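Local coordinates for protein SPCU (Pseudomonas aeruginosa, PDB 4AKX) that probably serves as the type III secretion chaperone of the phospholipase toxin ExoU, which it binds as a complex, at residues M1-W9 with D95-H104; G38-V49 with A81-D92. All coordinates share one frame; numbering follows the deposited sequence.

Interaction 1 (M1-W9 with D95-H104); sequences MIDTWLAQW and DDVDALNRLH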
loop_
_atom_site.group_PDB
_atom_site.type_symbol
_atom_site.label_atom_id
_atom_site.label_comp_id
_atom_site.label_asym_id
_atom_site.label_seq_id
_atom_site.Cartn_x
_atom_site.Cartn_y
_atom_site.Cartn_z
HETATM N N MSE A 1 10.301 27.943 -13.809
HETATM C CA MSE A 1 8.906 27.605 -14.249
HETATM C C MSE A 1 8.049 27.324 -13.041
HETATM O O MSE A 1 6.828 27.465 -13.089
HETATM C CB MSE A 1 8.938 26.419 -15.232
HETATM C CG MSE A 1 10.055 26.614 -16.264
HETATM SE SE MSE A 1 9.470 26.019 -18.069
HETATM C CE MSE A 1 10.989 27.016 -19.206
ATOM N N ILE A 2 8.690 26.929 -11.944
ATOM C CA ILE A 2 8.024 26.837 -10.635
ATOM C C ILE A 2 7.604 28.230 -10.116
ATOM O O ILE A 2 6.502 28.416 -9.586
ATOM C CB ILE A 2 8.925 26.126 -9.587
ATOM C CG1 ILE A 2 8.186 25.932 -8.270
ATOM C CG2 ILE A 2 10.235 26.874 -9.365
ATOM C CD1 ILE A 2 7.158 24.823 -8.337
ATOM N N ASP A 3 8.495 29.199 -10.292
ATOM C CA ASP A 3 8.283 30.569 -9.883
ATOM C C ASP A 3 7.108 31.223 -10.615
ATOM O O ASP A 3 6.383 32.028 -10.054
ATOM C CB ASP A 3 9.571 31.347 -10.131
ATOM C CG ASP A 3 9.582 32.703 -9.466
ATOM O OD1 ASP A 3 9.137 32.849 -8.295
ATOM O OD2 ASP A 3 10.086 33.631 -10.124
ATOM N N THR A 4 6.905 30.868 -11.867
ATOM C CA THR A 4 5.692 31.304 -12.545
ATOM C C THR A 4 4.443 30.486 -12.192
ATOM O O THR A 4 3.328 30.946 -12.400
ATOM C CB THR A 4 5.839 31.341 -14.066
ATOM O OG1 THR A 4 4.543 31.499 -14.643
ATOM C CG2 THR A 4 6.447 30.064 -14.572
ATOM N N TRP A 5 4.625 29.268 -11.699
ATOM C CA TRP A 5 3.523 28.533 -11.109
ATOM C C TRP A 5 3.065 29.184 -9.834
ATOM O O TRP A 5 1.881 29.441 -9.640
ATOM C CB TRP A 5 3.943 27.109 -10.835
ATOM C CG TRP A 5 2.847 26.278 -10.215
ATOM C CD1 TRP A 5 1.672 25.830 -10.816
ATOM C CD2 TRP A 5 2.799 25.757 -8.852
ATOM N NE1 TRP A 5 0.922 25.104 -9.930
ATOM C CE2 TRP A 5 1.547 25.018 -8.739
ATOM C CE3 TRP A 5 3.648 25.820 -7.757
ATOM C CZ2 TRP A 5 1.175 24.389 -7.572
ATOM C CZ3 TRP A 5 3.258 25.195 -6.575
ATOM C CH2 TRP A 5 2.049 24.498 -6.484
ATOM N N LEU A 6 4.009 29.448 -8.946
ATOM C CA LEU A 6 3.759 30.310 -7.798
ATOM C C LEU A 6 3.088 31.635 -8.187
ATOM O O LEU A 6 2.043 31.991 -7.647
ATOM C CB LEU A 6 5.070 30.602 -7.077
ATOM C CG LEU A 6 5.607 29.496 -6.180
ATOM C CD1 LEU A 6 6.950 29.913 -5.616
ATOM C CD2 LEU A 6 4.657 29.180 -5.042
ATOM N N ALA A 7 3.702 32.352 -9.129
ATOM C CA ALA A 7 3.322 33.720 -9.444
ATOM C C ALA A 7 1.803 33.936 -9.466
ATOM O O ALA A 7 1.321 34.989 -9.063
ATOM C CB ALA A 7 3.942 34.141 -10.758
ATOM N N GLN A 8 1.054 32.926 -9.884
ATOM C CA GLN A 8 -0.391 33.070 -10.051
ATOM C C GLN A 8 -1.184 33.239 -8.744
ATOM O O GLN A 8 -2.412 33.337 -8.764
ATOM C CB GLN A 8 -0.971 31.910 -10.891
ATOM C CG GLN A 8 -0.870 30.532 -10.250
ATOM C CD GLN A 8 -1.142 29.397 -11.227
ATOM O OE1 GLN A 8 -1.469 29.611 -12.397
ATOM N NE2 GLN A 8 -1.007 28.176 -10.741
ATOM N N TRP A 9 -0.496 33.248 -7.613
ATOM C CA TRP A 9 -1.160 33.520 -6.352
ATOM C C TRP A 9 -0.504 34.700 -5.748
ATOM O O TRP A 9 -0.716 35.010 -4.579
ATOM C CB TRP A 9 -1.079 32.320 -5.421
ATOM C CG TRP A 9 -1.823 31.118 -5.946
ATOM C CD1 TRP A 9 -3.165 31.040 -6.286
ATOM C CD2 TRP A 9 -1.286 29.783 -6.227
ATOM N NE1 TRP A 9 -3.485 29.779 -6.726
ATOM C CE2 TRP A 9 -2.405 28.986 -6.712
ATOM C CE3 TRP A 9 -0.046 29.191 -6.106
ATOM C CZ2 TRP A 9 -2.263 27.661 -7.054
ATOM C CZ3 TRP A 9 0.086 27.848 -6.457
ATOM C CH2 TRP A 9 -0.997 27.103 -6.922
ATOM N N ASP A 95 8.359 19.693 -16.759
ATOM C CA ASP A 95 7.042 20.191 -16.350
ATOM C C ASP A 95 6.906 21.705 -16.500
ATOM O O ASP A 95 7.898 22.409 -16.703
ATOM C CB ASP A 95 6.747 19.778 -14.908
ATOM C CG ASP A 95 7.046 18.304 -14.643
ATOM O OD1 ASP A 95 6.678 17.451 -15.488
ATOM O OD2 ASP A 95 7.641 17.997 -13.581
ATOM N N ASP A 96 5.670 22.196 -16.415
ATOM C CA ASP A 96 5.383 23.638 -16.477
ATOM C C ASP A 96 4.041 23.971 -15.792
ATOM O O ASP A 96 3.389 23.079 -15.241
ATOM C CB ASP A 96 5.413 24.139 -17.931
ATOM C CG ASP A 96 4.075 23.998 -18.624
ATOM O OD1 ASP A 96 3.802 22.923 -19.210
ATOM O OD2 ASP A 96 3.299 24.978 -18.585
ATOM N N VAL A 97 3.636 25.245 -15.828
ATOM C CA VAL A 97 2.471 25.715 -15.058
ATOM C C VAL A 97 1.246 24.795 -15.154
ATOM O O VAL A 97 0.764 24.291 -14.136
ATOM C CB VAL A 97 2.083 27.179 -15.397
ATOM C CG1 VAL A 97 0.767 27.565 -14.722
ATOM C CG2 VAL A 97 3.196 28.135 -14.990
ATOM N N ASP A 98 0.746 24.574 -16.369
ATOM C CA ASP A 98 -0.431 23.718 -16.561
ATOM C C ASP A 98 -0.176 22.346 -15.929
ATOM O O ASP A 98 -0.983 21.844 -15.141
ATOM C CB ASP A 98 -0.787 23.586 -18.050
ATOM C CG ASP A 98 -1.022 24.962 -18.745
ATOM O OD1 ASP A 98 -0.750 26.030 -18.122
ATOM O OD2 ASP A 98 -1.476 24.969 -19.925
ATOM N N ALA A 99 0.988 21.780 -16.208
ATOM C CA ALA A 99 1.326 20.481 -15.666
ATOM C C ALA A 99 1.380 20.443 -14.149
ATOM O O ALA A 99 0.852 19.501 -13.550
ATOM C CB ALA A 99 2.620 19.971 -16.263
ATOM N N LEU A 100 2.032 21.428 -13.524
ATOM C CA LEU A 100 2.044 21.517 -12.034
ATOM C C LEU A 100 0.648 21.676 -11.471
ATOM O O LEU A 100 0.290 21.028 -10.500
ATOM C CB LEU A 100 2.930 22.652 -11.520
ATOM C CG LEU A 100 4.384 22.604 -11.973
ATOM C CD1 LEU A 100 5.119 23.864 -11.563
ATOM C CD2 LEU A 100 5.065 21.381 -11.399
ATOM N N ASN A 101 -0.159 22.506 -12.117
ATOM C CA ASN A 101 -1.553 22.602 -11.756
ATOM C C ASN A 101 -2.296 21.283 -11.753
ATOM O O ASN A 101 -3.137 21.057 -10.878
ATOM C CB ASN A 101 -2.249 23.621 -12.616
ATOM C CG ASN A 101 -2.016 24.988 -12.120
ATOM O OD1 ASN A 101 -1.804 25.177 -10.928
ATOM N ND2 ASN A 101 -1.967 25.944 -13.012
ATOM N N ARG A 102 -1.968 20.407 -12.704
ATOM C CA ARG A 102 -2.490 19.041 -12.694
ATOM C C ARG A 102 -2.049 18.224 -11.476
ATOM O O ARG A 102 -2.891 17.768 -10.697
ATOM C CB ARG A 102 -2.150 18.306 -13.989
ATOM C CG ARG A 102 -3.204 18.493 -15.071
ATOM C CD ARG A 102 -3.033 17.500 -16.216
ATOM N NE ARG A 102 -2.053 17.958 -17.210
ATOM C CZ ARG A 102 -2.223 19.007 -18.023
ATOM N NH1 ARG A 102 -3.333 19.744 -17.967
ATOM N NH2 ARG A 102 -1.268 19.329 -18.890
ATOM N N LEU A 103 -0.741 18.045 -11.302
ATOM C CA LEU A 103 -0.242 17.358 -10.117
ATOM C C LEU A 103 -1.041 17.807 -8.907
ATOM O O LEU A 103 -1.662 17.002 -8.228
ATOM C CB LEU A 103 1.249 17.631 -9.886
ATOM C CG LEU A 103 2.248 17.047 -10.888
ATOM C CD1 LEU A 103 3.661 17.513 -10.600
ATOM C CD2 LEU A 103 2.179 15.523 -10.914
ATOM N N HIS A 104 -1.083 19.106 -8.673
ATOM C CA HIS A 104 -1.718 19.605 -7.484
ATOM C C HIS A 104 -3.118 19.066 -7.357
ATOM O O HIS A 104 -3.479 18.515 -6.303
ATOM C CB HIS A 104 -1.711 21.112 -7.480
ATOM C CG HIS A 104 -1.997 21.709 -6.139
ATOM N ND1 HIS A 104 -1.864 23.022 -5.894
ATOM C CD2 HIS A 104 -2.428 21.125 -4.944
ATOM C CE1 HIS A 104 -2.187 23.272 -4.605
ATOM N NE2 HIS A 104 -2.523 22.110 -4.024
#

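Interaction 2 (G38-V49 with A81-D92); sequences GGWLFVVELGLV and AGRLVLWAEARD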
loop_
_atom_site.group_PDB
_atom_site.type_symbol
_atom_site.label_atom_id
_atom_site.label_comp_id
_atom_site.label_asym_id
_atom_site.label_seq_id
_atom_site.Cartn_x
_atom_site.Cartn_y
_atom_site.Cartn_z
ATOM N N GLY A 38 17.119 18.290 -9.391
ATOM C CA GLY A 38 16.677 19.087 -10.519
ATOM C C GLY A 38 15.182 18.991 -10.625
ATOM O O GLY A 38 14.645 18.561 -11.647
ATOM N N GLY A 39 14.512 19.368 -9.543
ATOM C CA GLY A 39 13.065 19.278 -9.467
ATOM C C GLY A 39 12.555 19.409 -8.053
ATOM O O GLY A 39 13.323 19.321 -7.100
ATOM N N TRP A 40 11.255 19.641 -7.926
ATOM C CA TRP A 40 10.594 19.730 -6.635
ATOM C C TRP A 40 9.748 18.494 -6.394
ATOM O O TRP A 40 9.299 17.854 -7.333
ATOM C CB TRP A 40 9.704 20.950 -6.617
ATOM C CG TRP A 40 10.453 22.252 -6.600
ATOM C CD1 TRP A 40 11.013 22.939 -7.682
ATOM C CD2 TRP A 40 10.686 23.104 -5.447
ATOM N NE1 TRP A 40 11.582 24.123 -7.265
ATOM C CE2 TRP A 40 11.428 24.270 -5.935
ATOM C CE3 TRP A 40 10.366 23.022 -4.096
ATOM C CZ2 TRP A 40 11.832 25.278 -5.093
ATOM C CZ3 TRP A 40 10.785 24.041 -3.250
ATOM C CH2 TRP A 40 11.495 25.148 -3.736
ATOM N N LEU A 41 9.491 18.176 -5.133
ATOM C CA LEU A 41 8.702 17.036 -4.770
ATOM C C LEU A 41 7.449 17.536 -4.068
ATOM O O LEU A 41 7.559 18.070 -2.955
ATOM C CB LEU A 41 9.505 16.211 -3.781
ATOM C CG LEU A 41 9.318 14.702 -3.612
ATOM C CD1 LEU A 41 10.001 14.227 -2.342
ATOM C CD2 LEU A 41 7.871 14.339 -3.561
ATOM N N PHE A 42 6.265 17.388 -4.693
ATOM C CA PHE A 42 5.016 17.775 -4.001
ATOM C C PHE A 42 4.499 16.579 -3.254
ATOM O O PHE A 42 4.582 15.465 -3.761
ATOM C CB PHE A 42 3.911 18.305 -4.937
ATOM C CG PHE A 42 4.345 19.438 -5.836
ATOM C CD1 PHE A 42 5.470 20.200 -5.548
ATOM C CD2 PHE A 42 3.607 19.750 -6.975
ATOM C CE1 PHE A 42 5.878 21.206 -6.393
ATOM C CE2 PHE A 42 4.014 20.767 -7.811
ATOM C CZ PHE A 42 5.153 21.487 -7.517
ATOM N N VAL A 43 3.915 16.832 -2.084
ATOM C CA VAL A 43 3.516 15.793 -1.149
ATOM C C VAL A 43 2.289 16.262 -0.378
ATOM O O VAL A 43 2.189 17.421 0.013
ATOM C CB VAL A 43 4.604 15.570 -0.077
ATOM C CG1 VAL A 43 4.106 14.636 1.006
ATOM C CG2 VAL A 43 5.885 15.049 -0.688
ATOM N N VAL A 44 1.379 15.347 -0.104
ATOM C CA VAL A 44 0.225 15.654 0.713
ATOM C C VAL A 44 0.088 14.571 1.794
ATOM O O VAL A 44 0.355 13.392 1.564
ATOM C CB VAL A 44 -1.027 15.819 -0.162
ATOM C CG1 VAL A 44 -2.299 15.659 0.644
ATOM C CG2 VAL A 44 -0.994 17.185 -0.797
ATOM N N GLU A 45 -0.251 15.000 2.990
ATOM C CA GLU A 45 -0.188 14.159 4.143
ATOM C C GLU A 45 -1.605 13.661 4.407
ATOM O O GLU A 45 -2.567 14.406 4.259
ATOM C CB GLU A 45 0.348 14.982 5.317
ATOM C CG GLU A 45 0.401 14.247 6.651
ATOM C CD GLU A 45 -0.714 14.631 7.636
ATOM O OE1 GLU A 45 -1.337 15.708 7.496
ATOM O OE2 GLU A 45 -0.954 13.855 8.584
ATOM N N LEU A 46 -1.735 12.397 4.784
ATOM C CA LEU A 46 -3.026 11.841 5.099
ATOM C C LEU A 46 -3.151 11.293 6.523
ATOM O O LEU A 46 -4.118 10.610 6.825
ATOM C CB LEU A 46 -3.371 10.758 4.089
ATOM C CG LEU A 46 -3.883 11.240 2.721
ATOM C CD1 LEU A 46 -3.867 10.122 1.686
ATOM C CD2 LEU A 46 -5.292 11.822 2.839
ATOM N N GLY A 47 -2.197 11.598 7.404
ATOM C CA GLY A 47 -2.134 10.943 8.730
ATOM C C GLY A 47 -1.379 9.605 8.822
ATOM O O GLY A 47 -1.058 8.961 7.816
ATOM N N LEU A 48 -1.093 9.188 10.051
ATOM C CA LEU A 48 -0.440 7.904 10.305
ATOM C C LEU A 48 -1.358 6.775 9.898
ATOM O O LEU A 48 -2.561 6.811 10.178
ATOM C CB LEU A 48 -0.083 7.753 11.798
ATOM C CG LEU A 48 0.954 8.731 12.358
ATOM C CD1 LEU A 48 1.262 8.486 13.819
ATOM C CD2 LEU A 48 2.239 8.691 11.547
ATOM N N VAL A 49 -0.787 5.761 9.257
ATOM C CA VAL A 49 -1.536 4.580 8.913
ATOM C C VAL A 49 -2.248 4.027 10.141
ATOM O O VAL A 49 -1.664 3.908 11.230
ATOM C CB VAL A 49 -0.648 3.510 8.289
ATOM C CG1 VAL A 49 -1.469 2.278 7.970
ATOM C CG2 VAL A 49 -0.030 4.010 7.010
ATOM N N ALA A 81 8.221 7.346 9.291
ATOM C CA ALA A 81 7.464 7.465 10.518
ATOM C C ALA A 81 6.089 6.812 10.387
ATOM O O ALA A 81 5.334 6.770 11.342
ATOM C CB ALA A 81 7.345 8.919 10.939
ATOM N N GLY A 82 5.783 6.250 9.233
ATOM C CA GLY A 82 4.538 5.517 9.094
ATOM C C GLY A 82 3.392 6.418 8.695
ATOM O O GLY A 82 2.228 6.067 8.858
ATOM N N ARG A 83 3.732 7.586 8.153
ATOM C CA ARG A 83 2.755 8.591 7.769
ATOM C C ARG A 83 2.408 8.399 6.335
ATOM O O ARG A 83 3.301 8.335 5.477
ATOM C CB ARG A 83 3.313 9.984 7.960
ATOM C CG ARG A 83 2.245 11.073 7.873
ATOM C CD ARG A 83 2.829 12.466 8.122
ATOM N NE ARG A 83 3.374 12.570 9.453
ATOM C CZ ARG A 83 2.619 12.612 10.532
ATOM N NH1 ARG A 83 1.303 12.562 10.405
ATOM N NH2 ARG A 83 3.173 12.699 11.731
ATOM N N LEU A 84 1.102 8.291 6.080
ATOM C CA LEU A 84 0.563 7.964 4.750
ATOM C C LEU A 84 0.509 9.196 3.860
ATOM O O LEU A 84 -0.037 10.230 4.238
ATOM C CB LEU A 84 -0.819 7.350 4.872
ATOM C CG LEU A 84 -1.008 6.252 3.839
ATOM C CD1 LEU A 84 -2.300 5.543 4.161
ATOM C CD2 LEU A 84 -1.082 6.837 2.448
ATOM N N VAL A 85 1.102 9.086 2.685
ATOM C CA VAL A 85 1.501 10.251 1.926
ATOM C C VAL A 85 1.152 10.052 0.459
ATOM O O VAL A 85 1.259 8.938 -0.070
ATOM C CB VAL A 85 3.017 10.483 2.057
ATOM C CG1 VAL A 85 3.504 11.418 0.975
ATOM C CG2 VAL A 85 3.360 11.033 3.421
ATOM N N LEU A 86 0.683 11.111 -0.183
ATOM C CA LEU A 86 0.513 11.087 -1.592
ATOM C C LEU A 86 1.573 11.997 -2.065
ATOM O O LEU A 86 1.776 13.031 -1.470
ATOM C CB LEU A 86 -0.816 11.680 -1.955
ATOM C CG LEU A 86 -2.009 10.779 -1.742
ATOM C CD1 LEU A 86 -3.299 11.592 -1.676
ATOM C CD2 LEU A 86 -2.090 9.780 -2.869
ATOM N N TRP A 87 2.269 11.639 -3.129
ATOM C CA TRP A 87 3.295 12.536 -3.634
ATOM C C TRP A 87 3.435 12.439 -5.091
ATOM O O TRP A 87 2.998 11.460 -5.681
ATOM C CB TRP A 87 4.643 12.261 -2.987
ATOM C CG TRP A 87 5.220 10.904 -3.302
ATOM C CD1 TRP A 87 4.934 9.698 -2.660
ATOM C CD2 TRP A 87 6.217 10.568 -4.290
ATOM N NE1 TRP A 87 5.679 8.667 -3.184
ATOM C CE2 TRP A 87 6.469 9.116 -4.152
ATOM C CE3 TRP A 87 6.909 11.274 -5.245
ATOM C CZ2 TRP A 87 7.367 8.444 -4.953
ATOM C CZ3 TRP A 87 7.835 10.572 -6.066
ATOM C CH2 TRP A 87 8.045 9.194 -5.922
ATOM N N ALA A 88 4.015 13.479 -5.689
ATOM C CA ALA A 88 4.408 13.465 -7.099
ATOM C C ALA A 88 5.693 14.195 -7.187
ATOM O O ALA A 88 6.100 14.837 -6.232
ATOM C CB ALA A 88 3.366 14.154 -7.973
ATOM N N GLU A 89 6.286 14.174 -8.363
ATOM C CA GLU A 89 7.625 14.665 -8.554
ATOM C C GLU A 89 7.608 15.578 -9.746
ATOM O O GLU A 89 7.368 15.147 -10.869
ATOM C CB GLU A 89 8.553 13.475 -8.809
ATOM C CG GLU A 89 9.877 13.804 -9.460
ATOM C CD GLU A 89 10.712 14.758 -8.629
ATOM O OE1 GLU A 89 10.127 15.404 -7.728
ATOM O OE2 GLU A 89 11.944 14.863 -8.875
ATOM N N ALA A 90 7.816 16.858 -9.499
ATOM C CA ALA A 90 7.895 17.838 -10.582
ATOM C C ALA A 90 9.335 18.129 -10.939
ATOM O O ALA A 90 10.109 18.583 -10.092
ATOM C CB ALA A 90 7.202 19.110 -10.170
ATOM N N ARG A 91 9.700 17.848 -12.187
ATOM C CA ARG A 91 11.061 18.124 -12.663
ATOM C C ARG A 91 11.148 19.509 -13.263
ATOM O O ARG A 91 10.180 19.997 -13.847
ATOM C CB ARG A 91 11.514 17.085 -13.699
ATOM C CG ARG A 91 11.828 15.681 -13.081
ATOM C CD ARG A 91 12.328 14.754 -14.178
ATOM N NE ARG A 91 11.231 13.991 -14.817
ATOM C CZ ARG A 91 11.296 13.466 -16.043
ATOM N NH1 ARG A 91 12.400 13.633 -16.795
ATOM N NH2 ARG A 91 10.246 12.784 -16.526
ATOM N N ASP A 92 12.309 20.144 -13.114
ATOM C CA ASP A 92 12.656 21.309 -13.930
ATOM C C ASP A 92 12.879 20.842 -15.371
ATOM O O ASP A 92 13.150 19.660 -15.621
ATOM C CB ASP A 92 13.904 22.025 -13.388
ATOM C CG ASP A 92 13.759 22.452 -11.923
ATOM O OD1 ASP A 92 12.630 22.414 -11.381
ATOM O OD2 ASP A 92 14.787 22.828 -11.313
#

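Interaction 1 (M1-W9 with D95-H104)
The indole of W5 lies with L100 over one face, while W9, four residues on in the same segment, backs the other. L100 CB stands 3.6 Å from the centroid of the five-membered ring and 16° off its normal, which is CH-pi geometry, and L100 CD1 continues the cover toward W5 CB. W9 CZ3 lies over the opposite face, offset toward the rim. At the edge of the same indole sits the amide of N101, turned well out of the ring plane. W5 NE1 donates to N101 OD1 at 2.9 Å, though the bond is bent (141° at the hydrogen) and reaches the oxygen from above the carbonyl plane instead of along a lone pair. Q8 NE2 adds a weak bond to that oxygen at 3.1 Å; the two amides come from opposite directions and lie nearly coplanar. N101 OD1 thus takes two donors from the N-terminal segment. H104 ND1 lies at the indole edge, 3.7 Å from W5 CZ2; the two rings are set obliquely, neither stacked nor T-shaped.

W5 is therefore a knob in a hole formed by V97, L100, N101 and H104. Helix 2-7 crosses the start of helix 97-118 at -67°, segment axes 9.5 Å apart at their closest, at one end of the helical layer on the antiparallel sheet: I2, L100 and L103 touch strands 39-48 and 83-91. The trans chi1 of W5 sends its ring toward helix 97-118, and F42 of strand 39-48 meets the ring there.

Nearer the chain's start, I2 CD1 meets L100 CD1 at 3.9 Å, the side chains crossing at about a right angle. V97 CG2 packs against T4, 3.6 Å from T4 OG1. D96 N-caps the second helix through a weak bond from D98 N, and W9 NE1 donates to V32 O of the ExoU chain.

Interaction 2 (G38-V49 with A81-D92)
Strands 39-48 and 83-91 run antiparallel, their segment axes 164° apart and 4.5 Å at the closest, as neighbouring inner strands of the five-stranded sheet, flanked by 31-35 and 75-78. W40 with A90, F42 with A88 and V44 with L86 are hydrogen-bonded pairs; G39 with R91, L41 with E89, V43 with W87 and E45 with V85 are non-hydrogen-bonded ones. V44 N to L86 O, at 2.7 Å and 166° at the hydrogen, is among the straighter bonds. Between E45 and L48 the register slips by one residue, a beta bulge: L84 O accepts from L46 N, while L84 N donates to G47 O at 2.9 Å.

On one face V43 CG1 meets V85 CG1, and L41 CD2 lies 3.6 Å from W87 CE3. The opposite face sets A90 CB over the phenyl face of F42, 4.1 Å from its CZ; near the bulge L46 CD1 reaches L86 CD1 at 3.7 Å.

E45 OE2 forms a salt bridge with R83 NH1 (3.2 Å) through a weak hydrogen bond, the two planes 65° apart, and accepts another weak bond from G47 N (2.8 Å). A bend in the arginine chain brings NH1 there, and L48 CD2 rests over one guanidinium face. W87 NE1 donates to the backbone O of N65 of the second subunit. The guanidinium charge is shared between E45 and E609 of the ExoU chain, which probably ties the bulged end to the toxin.

Interaction 1 and interaction 2 have centres about 17 Å apart and meet along the sheet face that bears W40, F42, A88 and A90. Helix 97-118 follows strand 83-91 directly in the chain, and its first turns lie back over that strand: L100 CD2 is 3.4 Å from A90 CB, and L103 CD2 is 3.5 Å from A88 CB. The N-terminal helix joins the same layer, with I2 CG2 3.7 Å from W40 NE1. At the turn between strand and helix, D95 OD2 accepts from R91 N. Both contacts also reach the ExoU chain, segment 1-9 through W9 and the bulged end of the strand pair through R83 and V49, consistent with a chaperone binding its toxin at separate sites.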